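Local structure of glutaredoxin, CPYC type (7NCV) at residues Ile20-Thr25 and Thr46-Glu51. The protein probably catalyses glutathione-dependent reduction of disulfides, as a small thiol-disulfide oxidoreductase of the CPYC glutaredoxin class. Residues are numbered along the deposited sequence; the frame is centred on the assembly and turned at random.
With NA (sodium ion), chain D.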
ATOM      1  N   ILE A  20      -1.745  -3.114   3.548  1.00 15.77           N
ATOM      2  CA  ILE A  20      -2.521  -2.975   2.318  1.00 14.42           C
ATOM      3  C   ILE A  20      -1.662  -2.171   1.331  1.00 15.57           C
ATOM      4  O   ILE A  20      -0.977  -1.204   1.705  1.00 17.25           O
ATOM      5  CB  ILE A  20      -3.916  -2.335   2.567  1.00 16.39           C
ATOM      6  CG1 ILE A  20      -4.682  -2.179   1.249  1.00 15.52           C
ATOM      7  CG2 ILE A  20      -3.777  -0.963   3.266  1.00 19.29           C
ATOM      8  CD1 ILE A  20      -6.209  -1.851   1.485  1.00 17.85           C
ATOM      9  N   VAL A  21      -1.696  -2.571   0.071  1.00 14.78           N
ATOM     10  CA  VAL A  21      -0.922  -1.944  -0.998  1.00 14.19           C
ATOM     11  C   VAL A  21      -1.918  -1.550  -2.075  1.00 15.43           C
ATOM     12  O   VAL A  21      -2.649  -2.423  -2.581  1.00 17.41           O
ATOM     13  CB  VAL A  21       0.072  -2.923  -1.610  1.00 15.73           C
ATOM     14  CG1 VAL A  21       0.901  -2.201  -2.714  1.00 17.23           C
ATOM     15  CG2 VAL A  21       0.977  -3.518  -0.537  1.00 18.34           C
ATOM     16  N   TYR A  22      -1.936  -0.272  -2.462  1.00 15.02           N
ATOM     17  CA  TYR A  22      -2.645   0.179  -3.642  1.00 16.14           C
ATOM     18  C   TYR A  22      -1.675   0.098  -4.806  1.00 16.64           C
ATOM     19  O   TYR A  22      -0.525   0.561  -4.699  1.00 17.86           O
ATOM     20  CB  TYR A  22      -3.145   1.613  -3.435  1.00 16.72           C
ATOM     21  CG  TYR A  22      -4.341   1.574  -2.518  1.00 16.90           C
ATOM     22  CD1 TYR A  22      -5.615   1.372  -3.043  1.00 17.16           C
ATOM     23  CD2 TYR A  22      -4.179   1.559  -1.127  1.00 16.98           C
ATOM     24  CE1 TYR A  22      -6.749   1.204  -2.220  1.00 18.57           C
ATOM     25  CE2 TYR A  22      -5.297   1.436  -0.269  1.00 18.31           C
ATOM     26  CZ  TYR A  22      -6.568   1.267  -0.838  1.00 18.72           C
ATOM     27  OH  TYR A  22      -7.684   1.122   0.002  1.00 19.91           O
ATOM     28  N   SER A  23      -2.116  -0.542  -5.891  1.00 15.94           N
ATOM     29  CA  SER A  23      -1.197  -1.011  -6.933  1.00 15.45           C
ATOM     30  C   SER A  23      -1.866  -0.929  -8.292  1.00 19.19           C
ATOM     31  O   SER A  23      -3.065  -0.613  -8.405  1.00 18.02           O
ATOM     32  CB  SER A  23      -0.840  -2.458  -6.529  1.00 19.93           C
ATOM     33  OG  SER A  23      -0.089  -3.176  -7.526  1.00 20.33           O
ATOM     34  N   LYS A  24      -1.083  -1.167  -9.346  1.00 18.04           N
ATOM     35  CA  LYS A  24      -1.631  -1.556 -10.644  1.00 18.98           C
ATOM     36  C   LYS A  24      -0.851  -2.786 -11.110  1.00 19.99           C
ATOM     37  O   LYS A  24       0.307  -2.998 -10.698  1.00 19.05           O
ATOM     38  CB  LYS A  24      -1.509  -0.478 -11.695  1.00 20.64           C
ATOM     39  CG  LYS A  24      -2.361   0.735 -11.357  1.00 24.31           C
ATOM     40  CD  LYS A  24      -2.183   1.884 -12.370  1.00 27.45           C
ATOM     41  CE  LYS A  24      -2.951   3.148 -11.858  1.00 26.86           C
ATOM     42  NZ  LYS A  24      -2.599   4.259 -12.844  1.00 28.59           N
ATOM     43  N   THR A  25      -1.506  -3.628 -11.922  1.00 19.18           N
ATOM     44  CA  THR A  25      -0.894  -4.892 -12.367  1.00 19.84           C
ATOM     45  C   THR A  25       0.429  -4.648 -13.099  1.00 21.15           C
ATOM     46  O   THR A  25       1.429  -5.309 -12.801  1.00 20.17           O
ATOM     47  CB  THR A  25      -1.873  -5.655 -13.262  1.00 19.55           C
ATOM     48  OG1 THR A  25      -3.032  -5.962 -12.432  1.00 21.89           O
ATOM     49  CG2 THR A  25      -1.282  -6.960 -13.818  1.00 21.60           C
ATOM     50  N   THR A  46      -3.409  -7.545   1.742  1.00 20.62           N
ATOM     51  CA  THR A  46      -4.322  -7.034   0.733  1.00 17.98           C
ATOM     52  C   THR A  46      -3.592  -6.201  -0.314  1.00 16.87           C
ATOM     53  O   THR A  46      -2.828  -5.292   0.025  1.00 17.71           O
ATOM     54  CB  THR A  46      -5.388  -6.148   1.373  1.00 24.04           C
ATOM     55  OG1 THR A  46      -6.227  -7.011   2.130  1.00 27.43           O
ATOM     56  CG2 THR A  46      -6.252  -5.506   0.328  1.00 23.99           C
ATOM     57  N   VAL A  47      -3.839  -6.502  -1.588  1.00 17.23           N
ATOM     58  CA  VAL A  47      -3.495  -5.636  -2.709  1.00 16.68           C
ATOM     59  C   VAL A  47      -4.759  -5.196  -3.409  1.00 16.74           C
ATOM     60  O   VAL A  47      -5.618  -6.024  -3.704  1.00 18.56           O
ATOM     61  CB  VAL A  47      -2.583  -6.360  -3.722  1.00 16.78           C
ATOM     62  CG1 VAL A  47      -2.242  -5.437  -4.893  1.00 18.30           C
ATOM     63  CG2 VAL A  47      -1.309  -6.825  -3.031  1.00 20.75           C
ATOM     64  N   VAL A  48      -4.896  -3.885  -3.644  1.00 16.15           N
ATOM     65  CA  VAL A  48      -6.021  -3.320  -4.392  1.00 17.13           C
ATOM     66  C   VAL A  48      -5.429  -2.874  -5.729  1.00 17.72           C
ATOM     67  O   VAL A  48      -4.703  -1.868  -5.790  1.00 16.82           O
ATOM     68  CB  VAL A  48      -6.662  -2.135  -3.666  1.00 17.03           C
ATOM     69  CG1 VAL A  48      -7.867  -1.636  -4.497  1.00 18.46           C
ATOM     70  CG2 VAL A  48      -7.098  -2.543  -2.256  1.00 18.56           C
ATOM     71  N   GLU A  49      -5.733  -3.590  -6.804  1.00 16.83           N
ATOM     72  CA  GLU A  49      -5.264  -3.171  -8.126  1.00 18.33           C
ATOM     73  C   GLU A  49      -6.232  -2.174  -8.718  1.00 17.82           C
ATOM     74  O   GLU A  49      -7.457  -2.389  -8.697  1.00 19.92           O
ATOM     75  CB  GLU A  49      -5.146  -4.381  -9.053  1.00 19.21           C
ATOM     76  CG  GLU A  49      -4.194  -5.506  -8.545  1.00 19.77           C
ATOM     77  CD  GLU A  49      -2.714  -5.170  -8.537  1.00 20.03           C
ATOM     78  OE1 GLU A  49      -2.329  -4.003  -8.804  1.00 22.17           O
ATOM     79  OE2 GLU A  49      -1.961  -6.111  -8.202  1.00 23.30           O
ATOM     80  N   LEU A  50      -5.704  -1.088  -9.278  1.00 17.60           N
ATOM     81  CA  LEU A  50      -6.534   0.038  -9.675  1.00 17.93           C
ATOM     82  C   LEU A  50      -6.801   0.159 -11.181  1.00 21.00           C
ATOM     83  O   LEU A  50      -7.696   0.942 -11.561  1.00 21.12           O
ATOM     84  CB  LEU A  50      -5.917   1.351  -9.163  1.00 20.95           C
ATOM     85  CG  LEU A  50      -5.833   1.494  -7.646  1.00 19.28           C
ATOM     86  CD1 LEU A  50      -5.173   2.863  -7.303  1.00 22.65           C
ATOM     87  CD2 LEU A  50      -7.224   1.457  -7.049  1.00 20.90           C
ATOM     88  N   GLU A  51      -6.056  -0.557 -12.056  1.00 19.91           N
ATOM     89  CA  GLU A  51      -6.152  -0.238 -13.475  1.00 21.51           C
ATOM     90  C   GLU A  51      -7.521  -0.538 -14.080  1.00 23.42           C
ATOM     91  O   GLU A  51      -7.878   0.092 -15.077  1.00 26.22           O
ATOM     92  CB  GLU A  51      -5.028  -0.947 -14.266  1.00 23.46           C
ATOM     93  CG  GLU A  51      -5.266  -2.428 -14.415  1.00 23.00           C
ATOM     94  CD  GLU A  51      -4.788  -3.254 -13.232  1.00 20.58           C
ATOM     95  OE1 GLU A  51      -4.275  -2.745 -12.190  1.00 22.67           O
ATOM     96  OE2 GLU A  51      -4.928  -4.501 -13.336  1.00 24.69           O
TER
HETATM   97 NA    NA D 203      -8.295  -3.188 -11.291  1.00 29.35          NA
HETATM   98  O   HOH W   1      -2.526  -8.051 -10.595  1.00 44.99           O
HETATM   99  O   HOH W   2      -7.240  -5.553 -12.177  1.00 26.16           O
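Val21 O accepts the backbone N of Val48 at 2.9 Å between two parallel strands, 19-23 and 46-49, which helix 28-41 links into the beta-alpha-beta unit of the thioredoxin fold; Ser23 N returns a bond to Val48 O. Beta-branched residues suit such extended strands. On the face turned to helix 3-16, Val48 CB lies 3.6 Å from Tyr22 CE1, the two side chains side by side, while the methyl CG2 of Val48 also meets Ile20 CD1.

Ser23, on the other face, is small enough to fit beneath helix 28-41, and its OG meets the bent chain of Glu49. Along that chain, CB stands 4.0 Å from the sodium ion, CG 4.1 Å from Thr25 OG1; OE1 accepts Ser23 OG at 2.7 Å on the syn side, 26° out of the carboxylate plane, and OE2 forms a salt bridge with Lys34 of helix 28-41.

Beyond the strands, Glu51 grips the turn that leads to the CxxC segment. A glutamate is long enough, with two oxygens, for OE1 to take Thr25 N at 2.9 Å from above the carboxylate plane and OE2 the Thr25 hydroxyl; its bend at chi2 (-85°) brings the carboxylate back to Thr25. Were Glu51 an alanine, Thr25 N and OG1 would probably lose both acceptors, freeing the turn to shift. Water 2 donates to Glu51 OE2 and binds the sodium ion, which Glu49 O also coordinates at 2.8 Å.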